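Local structure of macro domain-containing protein (Thermosipho africanus, 7OMU) at residues Leu227-Gly232 with Ile385-Glu390. The protein combines a macro domain that binds adenosine-5-diphosphoribose with a domain probably related to the DarT family. The protein carries 1 engineered substitution. Sequence-based numbering, arbitrary orientation.
With APR (adenosine-5-diphosphoribose), chain C.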
# COMPACT_ATOMS: atom_id res chain seq x y z
N LEU A 227 -0.96 16.53 14.77
CA LEU A 227 -0.67 15.18 15.30
C LEU A 227 -1.90 14.29 15.13
O LEU A 227 -3.01 14.76 15.44
CB LEU A 227 -0.26 15.28 16.78
CG LEU A 227 0.40 14.04 17.37
CD1 LEU A 227 1.69 13.71 16.63
CD2 LEU A 227 0.66 14.22 18.85
N SER A 228 -1.70 13.06 14.64
CA SER A 228 -2.74 12.00 14.61
C SER A 228 -2.08 10.63 14.76
O SER A 228 -0.90 10.47 14.36
CB SER A 228 -3.62 12.10 13.38
OG SER A 228 -2.87 11.97 12.19
N LEU A 229 -2.80 9.69 15.38
CA LEU A 229 -2.42 8.27 15.51
C LEU A 229 -3.00 7.52 14.32
O LEU A 229 -4.13 7.84 13.93
CB LEU A 229 -2.98 7.73 16.83
CG LEU A 229 -2.65 8.55 18.07
CD1 LEU A 229 -3.27 7.90 19.30
CD2 LEU A 229 -1.14 8.70 18.25
N VAL A 230 -2.27 6.55 13.78
CA VAL A 230 -2.65 5.87 12.51
C VAL A 230 -2.39 4.36 12.65
O VAL A 230 -1.22 3.99 12.90
CB VAL A 230 -1.87 6.47 11.33
CG1 VAL A 230 -2.26 5.84 10.01
CG2 VAL A 230 -2.01 7.99 11.26
N GLU A 231 -3.44 3.55 12.54
CA GLU A 231 -3.33 2.11 12.17
C GLU A 231 -3.16 2.05 10.65
O GLU A 231 -4.10 2.44 9.94
CB GLU A 231 -4.58 1.32 12.58
CG GLU A 231 -4.67 1.00 14.06
CD GLU A 231 -5.97 0.30 14.46
OE1 GLU A 231 -6.55 -0.41 13.62
OE2 GLU A 231 -6.41 0.47 15.62
N GLY A 232 -2.00 1.61 10.17
CA GLY A 232 -1.73 1.50 8.72
C GLY A 232 -0.28 1.22 8.40
O GLY A 232 0.48 0.84 9.33
N ILE A 385 1.95 9.48 14.13
CA ILE A 385 2.48 8.39 14.99
C ILE A 385 1.76 7.12 14.57
O ILE A 385 0.51 7.08 14.68
CB ILE A 385 2.32 8.71 16.49
CG1 ILE A 385 3.11 9.96 16.89
CG2 ILE A 385 2.70 7.51 17.33
CD1 ILE A 385 2.94 10.36 18.34
N TYR A 386 2.50 6.13 14.08
CA TYR A 386 1.96 4.86 13.54
C TYR A 386 1.94 3.83 14.66
O TYR A 386 3.03 3.37 15.08
CB TYR A 386 2.73 4.43 12.30
CG TYR A 386 2.14 4.99 11.03
CD1 TYR A 386 2.46 6.27 10.60
CD2 TYR A 386 1.21 4.27 10.31
CE1 TYR A 386 1.90 6.81 9.45
CE2 TYR A 386 0.64 4.79 9.16
CZ TYR A 386 0.98 6.06 8.73
OH TYR A 386 0.40 6.56 7.60
N LEU A 387 0.73 3.49 15.12
CA LEU A 387 0.49 2.54 16.23
C LEU A 387 1.06 1.17 15.86
O LEU A 387 1.02 0.77 14.70
CB LEU A 387 -1.02 2.43 16.51
CG LEU A 387 -1.72 3.71 16.96
CD1 LEU A 387 -3.21 3.48 17.15
CD2 LEU A 387 -1.09 4.27 18.23
N PRO A 388 1.57 0.42 16.86
CA PRO A 388 2.14 -0.90 16.63
C PRO A 388 1.03 -1.88 16.22
O PRO A 388 -0.02 -1.83 16.83
CB PRO A 388 2.72 -1.28 18.00
CG PRO A 388 1.85 -0.53 18.99
CD PRO A 388 1.55 0.78 18.29
N LEU A 389 1.32 -2.73 15.23
CA LEU A 389 0.30 -3.53 14.48
C LEU A 389 0.18 -4.94 15.06
O LEU A 389 -0.79 -5.63 14.71
CB LEU A 389 0.69 -3.55 13.00
CG LEU A 389 0.61 -2.19 12.29
CD1 LEU A 389 1.34 -2.22 10.95
CD2 LEU A 389 -0.83 -1.75 12.10
N GLU A 390 1.09 -5.33 15.95
CA GLU A 390 1.24 -6.70 16.49
C GLU A 390 0.79 -6.71 17.96
O GLU A 390 1.35 -7.52 18.73
CB GLU A 390 2.70 -7.15 16.33
CG GLU A 390 3.70 -6.19 16.98
CD GLU A 390 5.17 -6.46 16.68
OE1 GLU A 390 5.61 -7.60 16.90
OE2 GLU A 390 5.86 -5.52 16.23
N1 APR C . 3.78 0.81 9.51
C2 APR C . 3.62 1.16 10.79
N3 APR C . 4.09 0.58 11.89
C4 APR C . 4.82 -0.51 11.57
C5 APR C . 5.07 -0.99 10.31
C6 APR C . 4.51 -0.29 9.22
N6 APR C . 4.67 -0.64 7.95
N7 APR C . 5.87 -2.13 10.38
C8 APR C . 6.08 -2.31 11.66
N9 APR C . 5.46 -1.35 12.44
C1' APR C . 5.48 -1.22 13.90
C2' APR C . 5.59 -2.56 14.64
O2' APR C . 4.31 -3.07 14.95
C3' APR C . 6.40 -2.20 15.89
O3' APR C . 5.58 -2.22 17.05
O4' APR C . 6.61 -0.47 14.26
C4' APR C . 6.98 -0.80 15.62
C5' APR C . 8.47 -0.65 15.79
O5' APR C . 9.18 -1.52 14.86
PA APR C . 10.56 -2.25 15.26
O1A APR C . 11.43 -2.37 14.05
O2A APR C . 10.25 -3.51 16.00
O3A APR C . 11.24 -1.20 16.27
PB APR C . 11.97 -1.30 17.69
O1B APR C . 11.03 -1.97 18.65
O2B APR C . 12.50 0.04 18.06
O5D APR C . 13.19 -2.30 17.37
C5D APR C . 14.43 -1.77 16.80
O4D APR C . 14.79 -3.72 15.43
O1D APR C . 14.17 -2.48 13.59
C1D APR C . 15.20 -3.20 14.16
O2D APR C . 17.51 -2.49 13.58
C2D APR C . 16.40 -2.28 14.43
O3D APR C . 17.67 -3.57 16.08
C3D APR C . 16.73 -2.51 15.90
C4D APR C . 15.37 -2.91 16.47
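Val230 lays its branched carbon over one face of the Tyr386 ring: CB stands 3.8 Å from the ring centroid in a CH-pi contact, offset toward the rim. At the edge of the same ring, near its plane, sits the carbonyl oxygen of Gly232, and C2 of adenosine-5-diphosphoribose approaches obliquely. Chi1 of -90° turns the ring back toward strand 227-231, while the hydroxyl is hydrogen-bonded to Gln384. A tyrosine suits this place because its ring offers an apolar face to Val230 while its polar end finds a partner; its CB, rather than the ring, lies nearest C2 of the ligand.

Strands 227-231 and 383-386 run parallel, Leu229 bridging with Ile385 and Val230 with Tyr386. Ile385 N donates to Ser228 O, Val230 N to Ile385 O, and Leu387 N to Val230 O at 3.0 Å. On the sheet face of Leu229 and Ile385, Leu229 CD2 packs against Ile385 CB at 3.9 Å. Leu227, with CG anti to its N (chi1 -165°), brings CD1 4.0 Å from Ile385 CD1; helix 365-376 covers Ile385 with Trp365, Met372 and Cys373, a setting that suits aliphatic residues.

Beyond the strands, both segments continue into the ligand pocket. Leu389 CD1 touches Gly232 O at 3.6 Å, and Leu389 N donates to O2' of the ligand at 3.0 Å, nearly straight at 166°. Glu390 OE2 accepts from the same hydroxyl and, weakly, from O3'. The chemistry thus divides in two: backbone bonds and aliphatic packing fix neighbouring strands of the macro-domain sheet, and the loop after strand 383-386 presents a backbone N-H and a carboxylate to the adenosine ribose.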